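Local coordinates for protein Rio2 kinase (Chaetomium thermophilum, PDB 4GYI) that acts as an atypical RIO-family protein kinase in maturation of the pre-40S ribosomal subunit, binding adenine nucleotide and magnesium, with probable serine/threonine kinase activity, at residues A56-K60 with A61-A65; Y75-Y79 with G80-Y84. All coordinates share one frame; numbering follows the deposited sequence.

In the fold
Both contacts are local junctions between a helix and a strand in the N-terminal winged-helix domain, and their centres lie 9 Å apart. Contact 1 ends helix 51-60 and starts strand 64-68; contact 2 leaves strand 75-77 and starts helix 79-92. The two strands pair antiparallel, with Ala65 N 2.8 Å from Arg76 O. Thr78 OG1 reaches Gly62 O at 2.7 Å, tying the helix start to the helix end. Contact 1 is farther out, its centre 26 Å from that of the chain against 18 Å, and mixes backbone capping with aliphatic packing. Contact 2 is more buried and adds a threonine cap and a carboxylate facing residues of the kinase domain.

Contact 1: A56-K60 with A61-A65; sequences ATLAK and AGLIA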
loop_
_atom_site.group_PDB
_atom_site.type_symbol
_atom_site.label_atom_id
_atom_site.label_comp_id
_atom_site.label_asym_id
_atom_site.label_seq_id
_atom_site.Cartn_x
_atom_site.Cartn_y
_atom_site.Cartn_z
ATOM N N ALA A 56 24.652 -14.188 -12.640
ATOM C CA ALA A 56 25.583 -14.127 -11.512
ATOM C C ALA A 56 25.588 -12.744 -10.851
ATOM O O ALA A 56 25.594 -12.624 -9.618
ATOM C CB ALA A 56 26.979 -14.498 -11.970
ATOM N N THR A 57 25.615 -11.705 -11.683
ATOM C CA THR A 57 25.476 -10.328 -11.220
ATOM C C THR A 57 24.229 -10.186 -10.346
ATOM O O THR A 57 24.293 -9.663 -9.236
ATOM C CB THR A 57 25.343 -9.354 -12.411
ATOM O OG1 THR A 57 26.599 -9.246 -13.101
ATOM C CG2 THR A 57 24.907 -7.975 -11.932
ATOM N N LEU A 58 23.098 -10.666 -10.852
ATOM C CA LEU A 58 21.822 -10.522 -10.145
ATOM C C LEU A 58 21.804 -11.335 -8.867
ATOM O O LEU A 58 21.249 -10.906 -7.858
ATOM C CB LEU A 58 20.651 -10.917 -11.048
ATOM C CG LEU A 58 20.443 -10.029 -12.278
ATOM C CD1 LEU A 58 19.489 -10.704 -13.276
ATOM C CD2 LEU A 58 19.938 -8.634 -11.868
ATOM N N ALA A 59 22.420 -12.508 -8.912
ATOM C CA ALA A 59 22.496 -13.381 -7.746
ATOM C C ALA A 59 23.365 -12.746 -6.671
ATOM O O ALA A 59 22.986 -12.688 -5.507
ATOM C CB ALA A 59 23.049 -14.749 -8.142
ATOM N N LYS A 60 24.529 -12.264 -7.086
ATOM C CA LYS A 60 25.470 -11.579 -6.204
ATOM C C LYS A 60 24.808 -10.409 -5.502
ATOM O O LYS A 60 24.965 -10.226 -4.294
ATOM C CB LYS A 60 26.668 -11.080 -7.015
ATOM C CG LYS A 60 27.518 -10.037 -6.307
ATOM C CD LYS A 60 28.388 -10.664 -5.231
ATOM C CE LYS A 60 29.328 -9.636 -4.622
ATOM N NZ LYS A 60 30.286 -10.253 -3.662
ATOM N N ALA A 61 24.062 -9.621 -6.269
ATOM C CA ALA A 61 23.334 -8.471 -5.732
ATOM C C ALA A 61 22.050 -8.849 -4.983
ATOM O O ALA A 61 21.370 -7.984 -4.442
ATOM C CB ALA A 61 23.017 -7.485 -6.845
ATOM N N GLY A 62 21.711 -10.130 -4.955
ATOM C CA GLY A 62 20.582 -10.576 -4.155
ATOM C C GLY A 62 19.228 -10.215 -4.735
ATOM O O GLY A 62 18.269 -10.017 -4.005
ATOM N N LEU A 63 19.159 -10.127 -6.056
ATOM C CA LEU A 63 17.919 -9.800 -6.747
ATOM C C LEU A 63 17.208 -11.084 -7.173
ATOM O O LEU A 63 15.996 -11.096 -7.395
ATOM C CB LEU A 63 18.215 -8.900 -7.952
ATOM C CG LEU A 63 18.910 -7.613 -7.505
ATOM C CD1 LEU A 63 19.270 -6.697 -8.674
ATOM C CD2 LEU A 63 18.035 -6.875 -6.495
ATOM N N ILE A 64 17.993 -12.149 -7.304
ATOM C CA ILE A 64 17.496 -13.501 -7.496
ATOM C C ILE A 64 18.295 -14.431 -6.598
ATOM O O ILE A 64 19.352 -14.057 -6.097
ATOM C CB ILE A 64 17.665 -13.988 -8.939
ATOM C CG1 ILE A 64 19.152 -13.999 -9.310
ATOM C CG2 ILE A 64 16.869 -13.124 -9.890
ATOM C CD1 ILE A 64 19.452 -14.481 -10.711
ATOM N N ALA A 65 17.800 -15.647 -6.403
ATOM C CA ALA A 65 18.467 -16.588 -5.519
ATOM C C ALA A 65 18.411 -18.017 -6.068
ATOM O O ALA A 65 17.354 -18.489 -6.479
ATOM C CB ALA A 65 17.860 -16.521 -4.140
#
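Where helix 51-60 stops, residues 61-65 turn off across its last turn: Leu63 N bonds Leu58 O at 2.9 Å, and Gly62 N bonds Ala59 O. Together with the positive phi of Gly62 (74°), these two bonds define a Schellman motif, here joining the third helix of a winged-helix domain to the first strand of its wing. A regular helical bond, Ala61 N to Thr57 O, is 3.0 Å long. The two capping bonds differ in approach: Leu63 N comes in nearly along the C=O axis of Leu58, whereas Gly62 N sits above the carbonyl plane of Ala59, off its lone pairs.

Beneath this cap the aliphatic side chains close up. Leu58 and Leu63 cross at about a right angle, with Leu58 CD2 3.8 Å from Leu63 CD1. Ile64 arrives from the strand end; its CG1 lies between the backbone N and the carbonyl carbon (chi1 61°), which carries CD1 to 3.8 Å from Leu58 CB. Leu20 of helix 14-26 touches both Leu58 and Ile64. An alanine at Ile64 would remove the branch that spans to the helix and would probably leave a gap beside Leu58, Ala59 and Leu20. Closer still than that methyl, Ile64 CG1 rests on the helix backbone, 3.6 Å from Ala59 N.

Contact 2: Y75-Y79 with G80-Y84; sequences YRLTY and GGLDY
The carboxylate of Asp83 lies with one face against the carbonyl oxygen of Tyr79: Tyr79 O is 3.2 Å from Asp83 CG, almost straight above the plane of the group. The same oxygen accepts the backbone bond from Asp83 N, 3.0 Å long and nearly straight at 178°. The carboxylate oxygens are engaged outside the turn, OD1 with His186 NE2 in a hydrogen bond and OD2 with Arg128 NH2 in a salt bridge, which would be expected to hold the plane in this rotation and to keep the group charged. The phenol ring of Tyr79 leaves the turn instead, touching residues 80-84 through CB alone; it stacks with Tyr143 and meets Thr149, Trp152 and Met153 of helix 149-172, bringing the kinase domain against the start of helix 79-92.

That start follows the wing strand 75-77 of the winged-helix domain, and Thr78 is its N-cap. Thr78 OG1 accepts from Gly81 N at 3.2 Å, an angle of 159° at the hydrogen. It sits between the backbone N and the carbonyl carbon (chi1 63°), which turns it toward Gly81 N at the start of the helix, and it also bonds Gly62 O. Thr78 O accepts Leu82 N at 3.2 Å, a main-chain bond of the first helical turn.

On the apolar side, Leu77 CD1 lies against the backbone of Gly81, 4.1 Å from its CA, an approach permitted by the missing side chain there. Leu77 and Leu82 cross at about a right angle, with Leu77 CD2 4.0 Å from Leu82 CD1, and both touch Glu24 of helix 14-26.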
loop_
_atom_site.group_PDB
_atom_site.type_symbol
_atom_site.label_atom_id
_atom_site.label_comp_id
_atom_site.label_asym_id
_atom_site.label_seq_id
_atom_site.Cartn_x
_atom_site.Cartn_y
_atom_site.Cartn_z
ATOM N N TYR A 75 16.557 -20.474 -10.437
ATOM C CA TYR A 75 16.592 -19.313 -9.557
ATOM C C TYR A 75 15.184 -18.800 -9.271
ATOM O O TYR A 75 14.256 -18.995 -10.058
ATOM C CB TYR A 75 17.430 -18.194 -10.183
ATOM C CG TYR A 75 18.877 -18.567 -10.413
ATOM C CD1 TYR A 75 19.863 -18.167 -9.520
ATOM C CD2 TYR A 75 19.256 -19.316 -11.520
ATOM C CE1 TYR A 75 21.180 -18.500 -9.724
ATOM C CE2 TYR A 75 20.573 -19.654 -11.729
ATOM C CZ TYR A 75 21.530 -19.243 -10.828
ATOM O OH TYR A 75 22.843 -19.576 -11.035
ATOM N N ARG A 76 15.024 -18.143 -8.134
ATOM C CA ARG A 76 13.785 -17.436 -7.873
ATOM C C ARG A 76 14.071 -15.964 -7.697
ATOM O O ARG A 76 15.175 -15.569 -7.321
ATOM C CB ARG A 76 13.093 -17.968 -6.619
ATOM C CG ARG A 76 13.889 -17.761 -5.355
ATOM C CD ARG A 76 13.108 -18.196 -4.123
ATOM N NE ARG A 76 13.889 -17.994 -2.907
ATOM C CZ ARG A 76 13.968 -16.837 -2.262
ATOM N NH1 ARG A 76 13.311 -15.779 -2.720
ATOM N NH2 ARG A 76 14.709 -16.735 -1.173
ATOM N N LEU A 77 13.055 -15.160 -7.961
ATOM C CA LEU A 77 13.100 -13.745 -7.670
ATOM C C LEU A 77 13.093 -13.549 -6.149
ATOM O O LEU A 77 12.392 -14.268 -5.435
ATOM C CB LEU A 77 11.866 -13.114 -8.293
ATOM C CG LEU A 77 11.753 -11.616 -8.488
ATOM C CD1 LEU A 77 12.840 -11.140 -9.428
ATOM C CD2 LEU A 77 10.365 -11.332 -9.056
ATOM N N THR A 78 13.883 -12.605 -5.640
ATOM C CA THR A 78 13.767 -12.251 -4.229
ATOM C C THR A 78 12.890 -11.015 -4.090
ATOM O O THR A 78 12.491 -10.408 -5.086
ATOM C CB THR A 78 15.120 -11.951 -3.571
ATOM O OG1 THR A 78 15.712 -10.804 -4.199
ATOM C CG2 THR A 78 16.042 -13.151 -3.668
ATOM N N TYR A 79 12.570 -10.655 -2.857
ATOM C CA TYR A 79 11.816 -9.439 -2.610
ATOM C C TYR A 79 12.550 -8.200 -3.129
ATOM O O TYR A 79 11.931 -7.286 -3.700
ATOM C CB TYR A 79 11.522 -9.307 -1.117
ATOM C CG TYR A 79 10.703 -10.457 -0.562
ATOM C CD1 TYR A 79 9.424 -10.697 -1.027
ATOM C CD2 TYR A 79 11.211 -11.301 0.424
ATOM C CE1 TYR A 79 8.669 -11.724 -0.536
ATOM C CE2 TYR A 79 10.452 -12.346 0.927
ATOM C CZ TYR A 79 9.169 -12.543 0.447
ATOM O OH TYR A 79 8.376 -13.569 0.908
ATOM N N GLY A 80 13.869 -8.179 -2.943
ATOM C CA GLY A 80 14.682 -7.078 -3.431
ATOM C C GLY A 80 14.566 -6.970 -4.939
ATOM O O GLY A 80 14.460 -5.873 -5.490
ATOM N N GLY A 81 14.569 -8.121 -5.610
ATOM C CA GLY A 81 14.424 -8.159 -7.059
ATOM C C GLY A 81 13.142 -7.512 -7.562
ATOM O O GLY A 81 13.167 -6.729 -8.521
ATOM N N LEU A 82 12.026 -7.822 -6.897
ATOM C CA LEU A 82 10.721 -7.240 -7.230
ATOM C C LEU A 82 10.701 -5.721 -7.006
ATOM O O LEU A 82 10.226 -4.965 -7.858
ATOM C CB LEU A 82 9.607 -7.932 -6.406
ATOM C CG LEU A 82 8.156 -7.677 -6.848
ATOM C CD1 LEU A 82 7.892 -8.309 -8.226
ATOM C CD2 LEU A 82 7.139 -8.169 -5.815
ATOM N N ASP A 83 11.201 -5.288 -5.841
ATOM C CA ASP A 83 11.416 -3.860 -5.534
ATOM C C ASP A 83 12.117 -3.171 -6.713
ATOM O O ASP A 83 11.623 -2.181 -7.264
ATOM C CB ASP A 83 12.308 -3.694 -4.283
ATOM C CG ASP A 83 11.649 -4.190 -2.989
ATOM O OD1 ASP A 83 10.437 -4.510 -2.994
ATOM O OD2 ASP A 83 12.353 -4.237 -1.947
ATOM N N TYR A 84 13.267 -3.726 -7.107
ATOM C CA TYR A 84 14.061 -3.152 -8.199
ATOM C C TYR A 84 13.252 -3.073 -9.489
ATOM O O TYR A 84 13.249 -2.045 -10.159
ATOM C CB TYR A 84 15.339 -3.958 -8.442
ATOM C CG TYR A 84 16.537 -3.505 -7.634
ATOM C CD1 TYR A 84 17.784 -3.339 -8.236
ATOM C CD2 TYR A 84 16.429 -3.256 -6.274
ATOM C CE1 TYR A 84 18.889 -2.946 -7.499
ATOM C CE2 TYR A 84 17.527 -2.854 -5.531
ATOM C CZ TYR A 84 18.752 -2.704 -6.147
ATOM O OH TYR A 84 19.837 -2.308 -5.402
#